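CheC, inhibitor of MCP methylation / FliN fusion protein (Thermotoga maritima, PDB 4HYN) is a flagellar rotor protein of the CheC phosphatase family, whose CheC-like domain probably acts on phosphorylated CheY in chemotaxis signalling. Local coordinates at residues Ser55-Val60 and Val139-Phe144; Val61-Thr66 and Asn133-Lys138; Leu72-Leu77 and Thr149-Val154; Asp78-Ala83 and Glu97-Asp102; Val84-Met89 and Ser107-Ala112. All coordinates share one frame; numbering follows the deposited sequence.

Contact 1 of 5, residues Ser55-Val60 and Val139-Phe144; sequences SGEQVV and VEILNF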
# COMPACT_ATOMS: atom_id res chain seq x y z
N SER A 55 2.03 1.63 -15.73
CA SER A 55 2.90 1.48 -16.89
C SER A 55 4.36 1.48 -16.44
O SER A 55 4.67 1.86 -15.31
CB SER A 55 2.67 2.61 -17.90
OG SER A 55 3.22 3.82 -17.43
N GLY A 56 5.25 1.05 -17.32
CA GLY A 56 6.66 1.01 -16.99
C GLY A 56 7.03 -0.08 -16.00
O GLY A 56 6.18 -0.84 -15.55
N GLU A 57 8.32 -0.16 -15.68
CA GLU A 57 8.83 -1.16 -14.75
C GLU A 57 8.69 -0.58 -13.34
O GLU A 57 9.23 0.48 -13.04
CB GLU A 57 10.30 -1.44 -15.09
CG GLU A 57 10.81 -2.82 -14.70
CD GLU A 57 12.19 -3.11 -15.28
OE1 GLU A 57 13.13 -3.40 -14.49
OE2 GLU A 57 12.35 -3.03 -16.52
N GLN A 58 7.93 -1.27 -12.49
CA GLN A 58 7.71 -0.81 -11.12
C GLN A 58 7.94 -1.87 -10.06
O GLN A 58 8.14 -3.05 -10.36
CB GLN A 58 6.29 -0.24 -10.99
CG GLN A 58 6.06 0.95 -11.91
CD GLN A 58 4.86 1.78 -11.54
OE1 GLN A 58 4.19 2.35 -12.41
NE2 GLN A 58 4.58 1.89 -10.25
N VAL A 59 7.91 -1.45 -8.80
CA VAL A 59 8.12 -2.35 -7.68
C VAL A 59 6.81 -2.63 -6.96
O VAL A 59 6.08 -1.71 -6.61
CB VAL A 59 9.14 -1.75 -6.67
CG1 VAL A 59 9.28 -2.65 -5.44
CG2 VAL A 59 10.49 -1.57 -7.36
N VAL A 60 6.49 -3.91 -6.80
CA VAL A 60 5.27 -4.30 -6.11
C VAL A 60 5.64 -5.01 -4.82
O VAL A 60 6.45 -5.94 -4.83
CB VAL A 60 4.34 -5.19 -6.98
CG1 VAL A 60 3.97 -4.47 -8.26
CG2 VAL A 60 5.00 -6.52 -7.28
N VAL A 139 9.18 -8.22 -1.90
CA VAL A 139 9.44 -7.15 -2.85
C VAL A 139 9.91 -7.71 -4.19
O VAL A 139 10.79 -8.56 -4.25
CB VAL A 139 10.47 -6.12 -2.32
CG1 VAL A 139 10.04 -5.61 -0.95
CG2 VAL A 139 11.86 -6.73 -2.26
N GLU A 140 9.27 -7.26 -5.25
CA GLU A 140 9.66 -7.71 -6.57
C GLU A 140 9.39 -6.63 -7.60
O GLU A 140 8.58 -5.73 -7.40
CB GLU A 140 8.97 -9.03 -6.93
CG GLU A 140 7.45 -8.99 -6.96
CD GLU A 140 6.82 -10.37 -6.98
OE1 GLU A 140 7.56 -11.38 -6.95
OE2 GLU A 140 5.56 -10.46 -7.02
N ILE A 141 10.16 -6.69 -8.67
CA ILE A 141 10.03 -5.73 -9.75
C ILE A 141 9.16 -6.36 -10.85
O ILE A 141 9.36 -7.51 -11.24
CB ILE A 141 11.43 -5.31 -10.27
CG1 ILE A 141 11.33 -4.04 -11.09
CG2 ILE A 141 12.07 -6.42 -11.09
CD1 ILE A 141 12.67 -3.42 -11.32
N LEU A 142 8.14 -5.63 -11.26
CA LEU A 142 7.22 -6.10 -12.28
C LEU A 142 7.20 -5.11 -13.45
O LEU A 142 7.05 -3.90 -13.26
CB LEU A 142 5.83 -6.27 -11.66
CG LEU A 142 4.66 -6.91 -12.42
CD1 LEU A 142 5.03 -8.31 -12.90
CD2 LEU A 142 3.45 -6.99 -11.50
N ASN A 143 7.43 -5.63 -14.66
CA ASN A 143 7.42 -4.79 -15.87
C ASN A 143 6.02 -4.74 -16.47
O ASN A 143 5.63 -5.64 -17.22
CB ASN A 143 8.42 -5.33 -16.90
CG ASN A 143 8.70 -4.33 -18.02
OD1 ASN A 143 7.98 -3.34 -18.21
ND2 ASN A 143 9.78 -4.59 -18.77
N PHE A 144 5.28 -3.68 -16.15
CA PHE A 144 3.92 -3.49 -16.65
C PHE A 144 3.84 -3.31 -18.17
O PHE A 144 2.77 -3.43 -18.76
CB PHE A 144 3.23 -2.34 -15.93
CG PHE A 144 2.89 -2.65 -14.49
CD1 PHE A 144 3.82 -2.43 -13.49
CD2 PHE A 144 1.67 -3.23 -14.16
CE1 PHE A 144 3.54 -2.80 -12.17
CE2 PHE A 144 1.38 -3.59 -12.86
CZ PHE A 144 2.33 -3.38 -11.85

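Contact 2 of 5, residues Val61-Thr66 and Asn133-Lys138; sequences VSVEYT and NISPPK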
# COMPACT_ATOMS: atom_id res chain seq x y z
N VAL A 61 5.13 -4.49 -3.72
CA VAL A 61 5.40 -5.06 -2.41
C VAL A 61 4.08 -5.63 -1.91
O VAL A 61 3.10 -4.90 -1.77
CB VAL A 61 5.89 -3.98 -1.40
CG1 VAL A 61 6.45 -4.66 -0.16
CG2 VAL A 61 6.94 -3.08 -2.03
N SER A 62 4.05 -6.94 -1.69
CA SER A 62 2.83 -7.57 -1.23
C SER A 62 2.98 -8.26 0.11
O SER A 62 4.05 -8.77 0.46
CB SER A 62 2.30 -8.55 -2.29
OG SER A 62 3.29 -9.47 -2.69
N VAL A 63 1.87 -8.30 0.83
CA VAL A 63 1.82 -8.90 2.14
C VAL A 63 0.53 -9.74 2.23
O VAL A 63 -0.51 -9.38 1.68
CB VAL A 63 1.90 -7.79 3.23
CG1 VAL A 63 0.57 -7.57 3.93
CG2 VAL A 63 3.03 -8.08 4.19
N GLU A 64 0.63 -10.90 2.86
CA GLU A 64 -0.51 -11.79 3.00
C GLU A 64 -1.13 -11.64 4.39
O GLU A 64 -0.43 -11.71 5.40
CB GLU A 64 -0.08 -13.23 2.78
CG GLU A 64 -1.21 -14.21 2.58
CD GLU A 64 -1.81 -14.12 1.20
OE1 GLU A 64 -3.06 -14.06 1.10
OE2 GLU A 64 -1.03 -14.12 0.22
N TYR A 65 -2.44 -11.40 4.42
CA TYR A 65 -3.17 -11.25 5.68
C TYR A 65 -3.65 -12.58 6.22
O TYR A 65 -4.18 -13.41 5.49
CB TYR A 65 -4.37 -10.32 5.49
CG TYR A 65 -4.04 -8.84 5.53
CD1 TYR A 65 -4.73 -7.95 4.71
CD2 TYR A 65 -3.08 -8.34 6.39
CE1 TYR A 65 -4.47 -6.59 4.76
CE2 TYR A 65 -2.81 -6.97 6.45
CZ TYR A 65 -3.51 -6.11 5.62
OH TYR A 65 -3.25 -4.75 5.66
N THR A 66 -3.48 -12.78 7.53
CA THR A 66 -3.90 -14.01 8.19
C THR A 66 -4.65 -13.73 9.50
O THR A 66 -4.39 -12.74 10.18
CB THR A 66 -2.68 -14.96 8.42
OG1 THR A 66 -2.97 -15.90 9.46
CG2 THR A 66 -1.41 -14.19 8.76
N ASN A 133 -2.54 -10.63 11.33
CA ASN A 133 -1.14 -10.98 11.13
C ASN A 133 -0.73 -10.83 9.66
O ASN A 133 -1.54 -11.00 8.75
CB ASN A 133 -0.87 -12.40 11.63
CG ASN A 133 -0.99 -12.52 13.14
OD1 ASN A 133 -1.60 -13.46 13.65
ND2 ASN A 133 -0.42 -11.56 13.86
N ILE A 134 0.53 -10.48 9.44
CA ILE A 134 1.04 -10.33 8.08
C ILE A 134 2.32 -11.13 7.85
O ILE A 134 3.14 -11.29 8.75
CB ILE A 134 1.33 -8.85 7.71
CG1 ILE A 134 2.39 -8.25 8.64
CG2 ILE A 134 0.07 -8.02 7.77
CD1 ILE A 134 2.90 -6.88 8.18
N SER A 135 2.44 -11.66 6.64
CA SER A 135 3.62 -12.41 6.24
C SER A 135 4.71 -11.37 5.94
O SER A 135 4.41 -10.17 5.81
CB SER A 135 3.32 -13.24 4.99
OG SER A 135 2.84 -12.43 3.92
N PRO A 136 5.99 -11.77 5.95
CA PRO A 136 7.02 -10.76 5.65
C PRO A 136 6.81 -10.24 4.22
O PRO A 136 6.56 -11.02 3.30
CB PRO A 136 8.33 -11.53 5.83
CG PRO A 136 7.93 -12.99 5.62
CD PRO A 136 6.60 -13.06 6.32
N PRO A 137 6.86 -8.91 4.03
CA PRO A 137 6.68 -8.29 2.72
C PRO A 137 7.63 -8.76 1.62
O PRO A 137 8.84 -8.67 1.76
CB PRO A 137 6.83 -6.79 3.01
CG PRO A 137 7.67 -6.75 4.24
CD PRO A 137 7.11 -7.89 5.06
N LYS A 138 7.04 -9.28 0.54
CA LYS A 138 7.80 -9.76 -0.61
C LYS A 138 7.94 -8.63 -1.63
O LYS A 138 6.95 -8.11 -2.14
CB LYS A 138 7.09 -10.95 -1.27
CG LYS A 138 7.89 -11.57 -2.42
CD LYS A 138 7.02 -11.90 -3.64
CE LYS A 138 5.99 -12.97 -3.35
NZ LYS A 138 5.17 -13.28 -4.55
O HOH W 1 5.35 -8.73 -4.59
O HOH W 2 4.33 -11.63 1.91
O HOH W 3 2.50 -11.63 -4.93

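Contact 3 of 5, residues Leu72-Leu77 and Thr149-Val154; sequences LNVLVL and TQFPPV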
# COMPACT_ATOMS: atom_id res chain seq x y z
N LEU A 72 -4.62 -10.84 -0.11
CA LEU A 72 -3.40 -10.23 -0.58
C LEU A 72 -3.51 -8.70 -0.55
O LEU A 72 -4.53 -8.13 -0.92
CB LEU A 72 -3.10 -10.72 -2.00
CG LEU A 72 -1.72 -10.42 -2.56
CD1 LEU A 72 -0.65 -11.14 -1.75
CD2 LEU A 72 -1.70 -10.87 -4.01
N ASN A 73 -2.46 -8.06 -0.06
CA ASN A 73 -2.38 -6.61 0.06
C ASN A 73 -1.15 -6.22 -0.75
O ASN A 73 -0.02 -6.60 -0.42
CB ASN A 73 -2.24 -6.23 1.54
CG ASN A 73 -2.20 -4.72 1.78
OD1 ASN A 73 -2.04 -4.28 2.92
ND2 ASN A 73 -2.35 -3.93 0.72
N VAL A 74 -1.37 -5.46 -1.82
CA VAL A 74 -0.31 -5.06 -2.72
C VAL A 74 -0.03 -3.56 -2.77
O VAL A 74 -0.95 -2.76 -2.85
CB VAL A 74 -0.62 -5.54 -4.16
CG1 VAL A 74 0.44 -5.04 -5.15
CG2 VAL A 74 -0.71 -7.05 -4.20
N LEU A 75 1.25 -3.22 -2.72
CA LEU A 75 1.70 -1.83 -2.81
C LEU A 75 2.48 -1.69 -4.11
O LEU A 75 3.34 -2.52 -4.42
CB LEU A 75 2.61 -1.46 -1.64
CG LEU A 75 2.00 -1.22 -0.26
CD1 LEU A 75 3.07 -0.64 0.65
CD2 LEU A 75 0.83 -0.25 -0.37
N VAL A 76 2.16 -0.66 -4.88
CA VAL A 76 2.82 -0.42 -6.16
C VAL A 76 3.57 0.91 -6.11
O VAL A 76 2.97 1.98 -6.01
CB VAL A 76 1.80 -0.40 -7.34
CG1 VAL A 76 2.53 -0.22 -8.67
CG2 VAL A 76 1.00 -1.70 -7.35
N LEU A 77 4.90 0.81 -6.17
CA LEU A 77 5.78 1.97 -6.12
C LEU A 77 6.61 2.08 -7.40
O LEU A 77 7.12 1.07 -7.90
CB LEU A 77 6.72 1.87 -4.91
CG LEU A 77 6.17 1.88 -3.47
CD1 LEU A 77 5.34 0.65 -3.20
CD2 LEU A 77 7.33 1.94 -2.49
N THR A 149 3.39 -10.28 -18.33
CA THR A 149 3.31 -10.18 -16.88
C THR A 149 1.88 -10.01 -16.39
O THR A 149 1.02 -9.49 -17.09
CB THR A 149 4.18 -9.02 -16.34
OG1 THR A 149 3.76 -7.79 -16.93
CG2 THR A 149 5.65 -9.28 -16.63
N GLN A 150 1.62 -10.50 -15.19
CA GLN A 150 0.30 -10.39 -14.60
C GLN A 150 0.37 -9.73 -13.23
O GLN A 150 1.30 -9.97 -12.46
CB GLN A 150 -0.35 -11.78 -14.51
CG GLN A 150 -0.56 -12.46 -15.86
CD GLN A 150 -0.99 -13.92 -15.75
OE1 GLN A 150 -0.77 -14.72 -16.66
NE2 GLN A 150 -1.61 -14.27 -14.62
N PHE A 151 -0.59 -8.87 -12.93
CA PHE A 151 -0.63 -8.23 -11.62
C PHE A 151 -0.90 -9.34 -10.58
O PHE A 151 -1.61 -10.32 -10.87
CB PHE A 151 -1.75 -7.18 -11.60
CG PHE A 151 -1.65 -6.21 -10.47
CD1 PHE A 151 -2.27 -6.46 -9.25
CD2 PHE A 151 -0.91 -5.04 -10.62
CE1 PHE A 151 -2.16 -5.56 -8.20
CE2 PHE A 151 -0.80 -4.14 -9.57
CZ PHE A 151 -1.43 -4.40 -8.36
N PRO A 152 -0.28 -9.25 -9.38
CA PRO A 152 -0.50 -10.26 -8.33
C PRO A 152 -2.00 -10.56 -8.15
O PRO A 152 -2.84 -9.66 -8.23
CB PRO A 152 0.12 -9.60 -7.11
CG PRO A 152 1.28 -8.88 -7.69
CD PRO A 152 0.68 -8.23 -8.92
N PRO A 153 -2.35 -11.83 -7.89
CA PRO A 153 -3.76 -12.22 -7.71
C PRO A 153 -4.48 -11.72 -6.44
O PRO A 153 -4.80 -12.49 -5.53
CB PRO A 153 -3.69 -13.75 -7.78
CG PRO A 153 -2.36 -14.04 -7.07
CD PRO A 153 -1.43 -12.96 -7.64
N VAL A 154 -4.76 -10.43 -6.41
CA VAL A 154 -5.48 -9.83 -5.29
C VAL A 154 -6.88 -10.49 -5.24
O VAL A 154 -7.46 -10.70 -4.18
CB VAL A 154 -5.61 -8.31 -5.50
CG1 VAL A 154 -6.39 -7.68 -4.37
CG2 VAL A 154 -4.21 -7.70 -5.58
O HOH W 4 -7.09 -11.78 -1.71

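Contact 4 of 5, residues Asp78-Ala83 and Glu97-Asp102; sequences DKKLVA and ETEELD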
# COMPACT_ATOMS: atom_id res chain seq x y z
N ASP A 78 6.76 3.29 -7.91
CA ASP A 78 7.55 3.48 -9.12
C ASP A 78 9.05 3.59 -8.83
O ASP A 78 9.46 3.96 -7.72
CB ASP A 78 7.03 4.67 -9.95
CG ASP A 78 7.50 6.02 -9.44
OD1 ASP A 78 7.71 6.92 -10.29
OD2 ASP A 78 7.63 6.22 -8.22
N LYS A 79 9.85 3.21 -9.82
CA LYS A 79 11.31 3.23 -9.71
C LYS A 79 11.88 4.47 -9.04
O LYS A 79 12.78 4.35 -8.20
CB LYS A 79 11.94 3.06 -11.09
CG LYS A 79 12.27 1.61 -11.47
CD LYS A 79 12.75 1.56 -12.92
CE LYS A 79 13.67 0.38 -13.16
NZ LYS A 79 13.04 -0.89 -12.76
N LYS A 80 11.35 5.64 -9.37
CA LYS A 80 11.84 6.88 -8.78
C LYS A 80 11.59 6.98 -7.29
O LYS A 80 12.47 7.42 -6.56
CB LYS A 80 11.26 8.10 -9.50
CG LYS A 80 11.76 8.24 -10.92
CD LYS A 80 11.64 9.66 -11.45
CE LYS A 80 12.39 9.80 -12.77
NZ LYS A 80 13.81 9.32 -12.66
N LEU A 81 10.41 6.56 -6.84
CA LEU A 81 10.08 6.61 -5.42
C LEU A 81 10.95 5.60 -4.67
O LEU A 81 11.51 5.91 -3.62
CB LEU A 81 8.60 6.30 -5.20
CG LEU A 81 8.12 6.22 -3.74
CD1 LEU A 81 8.39 7.55 -3.04
CD2 LEU A 81 6.64 5.86 -3.68
N VAL A 82 11.09 4.42 -5.25
CA VAL A 82 11.89 3.36 -4.66
C VAL A 82 13.33 3.83 -4.45
O VAL A 82 13.93 3.58 -3.40
CB VAL A 82 11.88 2.12 -5.56
CG1 VAL A 82 12.79 1.02 -4.99
CG2 VAL A 82 10.47 1.62 -5.74
N ALA A 83 13.87 4.54 -5.45
CA ALA A 83 15.24 5.05 -5.39
C ALA A 83 15.41 6.14 -4.34
O ALA A 83 16.45 6.23 -3.68
CB ALA A 83 15.67 5.55 -6.78
N GLU A 97 18.77 11.38 -8.91
CA GLU A 97 18.20 11.45 -10.25
C GLU A 97 18.55 10.20 -11.05
O GLU A 97 19.45 10.20 -11.89
CB GLU A 97 18.66 12.72 -10.99
CG GLU A 97 20.11 13.15 -10.73
CD GLU A 97 20.20 14.45 -9.94
OE1 GLU A 97 19.69 15.48 -10.43
OE2 GLU A 97 20.77 14.44 -8.83
N THR A 98 17.81 9.12 -10.76
CA THR A 98 18.03 7.83 -11.42
C THR A 98 16.88 6.88 -11.11
O THR A 98 16.12 7.09 -10.16
CB THR A 98 19.34 7.18 -10.93
OG1 THR A 98 19.71 6.10 -11.80
CG2 THR A 98 19.15 6.63 -9.51
N GLU A 99 16.76 5.83 -11.91
CA GLU A 99 15.75 4.81 -11.70
C GLU A 99 16.47 3.49 -11.45
O GLU A 99 15.85 2.46 -11.23
CB GLU A 99 14.82 4.69 -12.91
CG GLU A 99 13.91 5.88 -13.12
CD GLU A 99 12.72 5.57 -14.01
OE1 GLU A 99 11.58 5.87 -13.60
OE2 GLU A 99 12.92 5.02 -15.12
N GLU A 100 17.79 3.56 -11.50
CA GLU A 100 18.65 2.40 -11.28
C GLU A 100 18.45 1.83 -9.89
O GLU A 100 18.47 2.56 -8.90
CB GLU A 100 20.12 2.78 -11.46
CG GLU A 100 20.68 2.49 -12.85
CD GLU A 100 19.88 3.13 -13.95
OE1 GLU A 100 20.05 4.35 -14.18
OE2 GLU A 100 19.08 2.42 -14.60
N LEU A 101 18.24 0.52 -9.83
CA LEU A 101 18.05 -0.15 -8.56
C LEU A 101 18.73 -1.51 -8.59
O LEU A 101 18.84 -2.15 -9.63
CB LEU A 101 16.56 -0.25 -8.21
CG LEU A 101 15.52 -0.54 -9.29
CD1 LEU A 101 15.61 -1.98 -9.77
CD2 LEU A 101 14.13 -0.25 -8.74
N ASP A 102 19.23 -1.92 -7.43
CA ASP A 102 19.92 -3.19 -7.31
C ASP A 102 19.43 -3.93 -6.07
O ASP A 102 18.58 -3.42 -5.34
CB ASP A 102 21.43 -2.98 -7.25
CG ASP A 102 21.84 -1.88 -6.28
OD1 ASP A 102 21.61 -2.03 -5.06
OD2 ASP A 102 22.39 -0.86 -6.74

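Contact 5 of 5, residues Val84-Met89 and Ser107-Ala112; sequences VIADLM and SAVGEA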
# COMPACT_ATOMS: atom_id res chain seq x y z
N VAL A 84 14.38 6.98 -4.18
CA VAL A 84 14.40 8.05 -3.19
C VAL A 84 14.40 7.47 -1.78
O VAL A 84 15.16 7.91 -0.92
CB VAL A 84 13.17 8.98 -3.33
CG1 VAL A 84 13.01 9.86 -2.10
CG2 VAL A 84 13.31 9.83 -4.58
N ILE A 85 13.57 6.46 -1.57
CA ILE A 85 13.47 5.82 -0.26
C ILE A 85 14.73 5.03 0.08
O ILE A 85 15.22 5.10 1.20
CB ILE A 85 12.20 4.94 -0.17
CG1 ILE A 85 10.97 5.85 -0.04
CG2 ILE A 85 12.29 3.97 1.01
CD1 ILE A 85 9.65 5.14 -0.18
N ALA A 86 15.28 4.32 -0.91
CA ALA A 86 16.48 3.53 -0.70
C ALA A 86 17.63 4.45 -0.28
O ALA A 86 18.30 4.19 0.73
CB ALA A 86 16.85 2.77 -1.97
N ASP A 87 17.82 5.53 -1.03
CA ASP A 87 18.87 6.50 -0.76
C ASP A 87 18.72 7.06 0.66
O ASP A 87 19.71 7.23 1.37
CB ASP A 87 18.83 7.64 -1.79
CG ASP A 87 20.04 8.55 -1.71
OD1 ASP A 87 19.86 9.78 -1.58
OD2 ASP A 87 21.19 8.05 -1.80
N LEU A 88 17.47 7.32 1.06
CA LEU A 88 17.17 7.83 2.40
C LEU A 88 17.57 6.81 3.47
O LEU A 88 18.24 7.16 4.44
CB LEU A 88 15.68 8.15 2.51
CG LEU A 88 15.22 9.61 2.55
CD1 LEU A 88 16.37 10.54 2.35
CD2 LEU A 88 14.14 9.84 1.50
N MSE A 89 17.17 5.55 3.28
CA MSE A 89 17.50 4.48 4.22
C MSE A 89 19.01 4.28 4.33
O MSE A 89 19.51 3.89 5.38
CB MSE A 89 16.86 3.16 3.78
CG MSE A 89 15.34 3.05 3.95
SE MSE A 89 14.71 3.08 5.83
CE MSE A 89 13.53 4.60 5.69
N SER A 107 16.97 -4.11 -0.95
CA SER A 107 17.07 -4.65 0.40
C SER A 107 16.74 -3.56 1.42
O SER A 107 16.14 -3.85 2.47
CB SER A 107 18.47 -5.20 0.64
OG SER A 107 18.56 -5.82 1.92
N ALA A 108 17.11 -2.32 1.11
CA ALA A 108 16.85 -1.19 2.00
C ALA A 108 15.38 -0.77 1.97
O ALA A 108 14.85 -0.30 2.98
CB ALA A 108 17.74 -0.02 1.65
N VAL A 109 14.74 -0.89 0.82
CA VAL A 109 13.33 -0.53 0.71
C VAL A 109 12.49 -1.62 1.37
O VAL A 109 11.43 -1.34 1.93
CB VAL A 109 12.89 -0.32 -0.76
CG1 VAL A 109 11.41 0.02 -0.83
CG2 VAL A 109 13.69 0.81 -1.37
N GLY A 110 12.99 -2.85 1.33
CA GLY A 110 12.29 -3.96 1.94
C GLY A 110 12.23 -3.82 3.45
O GLY A 110 11.27 -4.24 4.08
N GLU A 111 13.28 -3.24 4.03
CA GLU A 111 13.34 -3.01 5.47
C GLU A 111 12.36 -1.89 5.82
O GLU A 111 11.63 -1.98 6.80
CB GLU A 111 14.76 -2.64 5.92
CG GLU A 111 14.87 -2.09 7.35
CD GLU A 111 14.62 -3.12 8.46
OE1 GLU A 111 15.35 -3.07 9.48
OE2 GLU A 111 13.70 -3.96 8.34
N ALA A 112 12.35 -0.85 5.00
CA ALA A 112 11.44 0.27 5.23
C ALA A 112 10.00 -0.25 5.12
O ALA A 112 9.15 0.08 5.95
CB ALA A 112 11.70 1.37 4.23

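Contact 1 of 5, residues Ser55-Val60 and Val139-Phe144
Gly56 and Val60 meet the ring of Phe144 at its edge: the carbonyl oxygen of Gly56 lies in the ring plane, 3.5 Å from Phe144 CD1, and CG1 of Val60 comes to 4.1 Å from Phe144 CZ. Gln58 CB approaches the ring obliquely. One face takes CG of Leu142, which is set off toward the rim. Phe54 and Phe151 also touch this ring, so a large aromatic suits the place where the strand pair ends. Gly56 O accepts a bent bond from Phe144 N (3.0 Å, 139°), with the donor well above the carbonyl plane. The positive phi of Gly56 is one that glycine adopts readily.

Farther in the ladder becomes regular. Gln58 and Leu142 exchange two backbone bonds, as do Val60 and Glu140. CG2 of Val60 rests on Glu140 CG at 3.5 Å, while its CG1 leans on Leu142 CD2 at 4.1 Å. On the other face, the extended chain of Glu57 (CG anti to N, chi1 -153°) passes over Ile141, CG to CG1 3.8 Å, and its carboxylate forms a salt bridge with Lys79. Together these contacts form an antiparallel ladder joining strand 133-143, outermost in the chain's six-stranded CheC-like sheet, to strand 57-66.

Contact 2 of 5, residues Val61-Thr66 and Asn133-Lys138
Glu64 N gives its hydrogen to Ser135 OG, 2.9 Å away, so a side chain does here what a backbone carbonyl would do in a regular ladder. Ser135 N returns a bond to Glu64 O at 3.1 Å. The hydroxyl is turned back between its own backbone N and carbonyl carbon (chi1 56°), which points it at Glu64 N. It also donates to a water, 2.6 Å from Ser135 OG, that in turn donates to Ser62 O and Pro136 O. With an alanine here, Glu64 N would probably lose its acceptor and the water its donor.

The partners on either side of this point are Ser62 with Lys138 and Thr66 with Asn133, both antiparallel hydrogen-bonded pairs. Between them the register slips by one residue, where the edge strand 133-143 of the antiparallel CheC-like sheet is interrupted, leaving two short ladders. Pro136 and Pro137 suit the interruption, since they have no N-H to offer strand 57-66.

On the face of Ser62 and Lys138 a water joins Ser62 OG to Lys138 NZ, 3.2 Å from each. Val61, Val63, Tyr65 and Ile134 share one face: Ile134 CG2 meets the edge of the Tyr65 ring at CE2, 3.3 Å away, and Val63 CG1 at 3.9 Å, while Pro137 CB lies beside Val61 CG1 at 3.8 Å. Farther out, helix 103-128 backs this face, with Met113 against Val61, Met117 against Val63 and Ala121 against Ile134.

Contact 3 of 5, residues Leu72-Leu77 and Thr149-Val154
Val74 carries CG1 anti to its N (chi1 176°) and CG2 anti to its carbonyl carbon, which spreads the two methyls over different partners; Phe151, with CG likewise trans to N (chi1 -164°), sends its ring in from the opposite direction. CG1 of Val74 accordingly meets Phe151 CZ at 3.8 Å, and CG2 meets Val154 CG2, also at 3.8 Å. The loop between strands 133-143 and 161-171 packs on one face of the antiparallel sheet, on alternate residues of strand 71-78. Leu72, Val74 and Val76 face the loop, while Leu75 and Leu77 turn to helix 103-128 on the other face.

Branched aliphatic residues suit this strand, because they offer compact methyls to an irregular partner. Val76 CG2 touches the ring at its edge, 3.8 Å from Phe151 CE2. One face of the same ring is overlaid by Pro152 CD, 3.4 Å above the plane near the rim, so the proline next in sequence restricts how the phenyl can lie. Phe144 and Val182 also touch the ring.

At the far end, CD2 of Leu72 crosses Pro152 at about a right angle, 3.8 Å from its CB. Pro153 is the centre of an inverse gamma turn, closed by Val154 N to Pro152 O at 2.8 Å, a tight turn that leaves Val154 beside Leu72 and Val74. A water finishes the contact, accepting from Leu72 N at 3.1 Å and donating to Val154 O at 2.7 Å.

Contact 4 of 5, residues Asp78-Ala83 and Glu97-Asp102
Lys79 and Glu99 cross at about a right angle, with hydrocarbon against hydrocarbon where Lys79 CD lies 3.8 Å from Glu99 CB. Beyond it, Lys79 CE passes a backbone carbonyl, 3.6 Å from Glu99 O. Nearer the root, Lys79 CG crosses Leu101 nearly at a right angle, 3.8 Å from Leu101 CD2. A long flexible side chain suits this position, since the stem packs on the loop while NZ goes on to a salt bridge with Glu57. CD2 of Leu101 also reaches Val82 CG1, one turn farther along the helix, and the leucine touches Val59 and Ile141 of the sheet.

Lys80, the next residue, crosses Glu99 obliquely. Its chain is extended as far as CE and then bends (chi4 -53°), placing NZ 3.5 Å from Glu99 CG but 4.2 Å from Glu99 OE1, beyond salt-bridge range. Replacing Glu99 with an alanine would probably leave Lys80 without this nearby opposite charge and uncover part of the Lys79 stem.

Asp78 is the N-cap of helix 79-89, its OD2 accepting from Leu81 N at 3.1 Å from above the carboxylate plane. In the loop, Thr98 OG1 takes Glu100 N at 3.2 Å in an ST turn, shortly before helix 103-128. The contact therefore depends on aliphatic stems more than on paired charges, and the carboxylates of Asp78 and Glu99 would be expected to interact favourably with the positive N-terminal end of helix 79-89, at the cost of some mutual repulsion.

Contact 5 of 5, residues Val84-Met89 and Ser107-Ala112
Met89 N to Ile85 O, 2.9 Å, is a helical bond within residues 84-89, and it sets Ile85 and Met89 one turn apart on the flank that meets Ala108, Val109 and Ala112. Across the contact the meeting is almost wholly apolar. Met89, present as selenomethionine, has a chain bent at chi2 (-65°) and again at chi3, which folds it along the neighbouring helix. Its CG passes 3.5 Å from Ala108 O, a carbonyl already engaged by Ala112 N, and SE then settles 3.8 Å from Ala112 CB. Nearer the root, Met89 CB and Ala108 CB are 3.9 Å apart.

Helices 79-89 and 103-128 cross here almost perpendicularly, at 86°, with segment axes 8.4 Å apart. Both belong to the helical layer of the CheC-like fold, the shorter helix following directly on strand 71-78. Small residues suit such a crossing: the methyls of Ala108 and Ala112 leave room for the longer side chains of the partner, and Ala86 lets the backbones come near, its CB 3.8 Å from Val109 CG2. That same valine methyl lies 4.2 Å from Ile85 CG2, where the two side chains cross at about a right angle; Ile85 CG2 is equally distant from Ala112 CB.

Helix 6-30 closes in beside the selenomethionine, where Leu27 and Ile30 touch Met89. On the far flank of the shorter helix, Asp87 OD1 accepts from Gly94 N, in the loop that follows.

How the contacts relate
Contacts 1 and 2 are successive lengths of one antiparallel strand pair, 57-66 with 133-143, regular in the first and interrupted at two prolines, where water bridges, in the second. Contact 3 uses the neighbouring strand 71-78, which bonds to 57-66 through the backbone, but its own partner is a loop; between the two segments lie apolar side chains and one bridging water. Strand 71-78 leads into helix 79-89, whose start makes contact 4 and whose end makes contact 5. Contacts 1 to 4 are partly buried. Contact 4, its centre about 18 Å from the chain's centre, mixes charged groups with aliphatic stems, whereas contact 5 is buried and apolar.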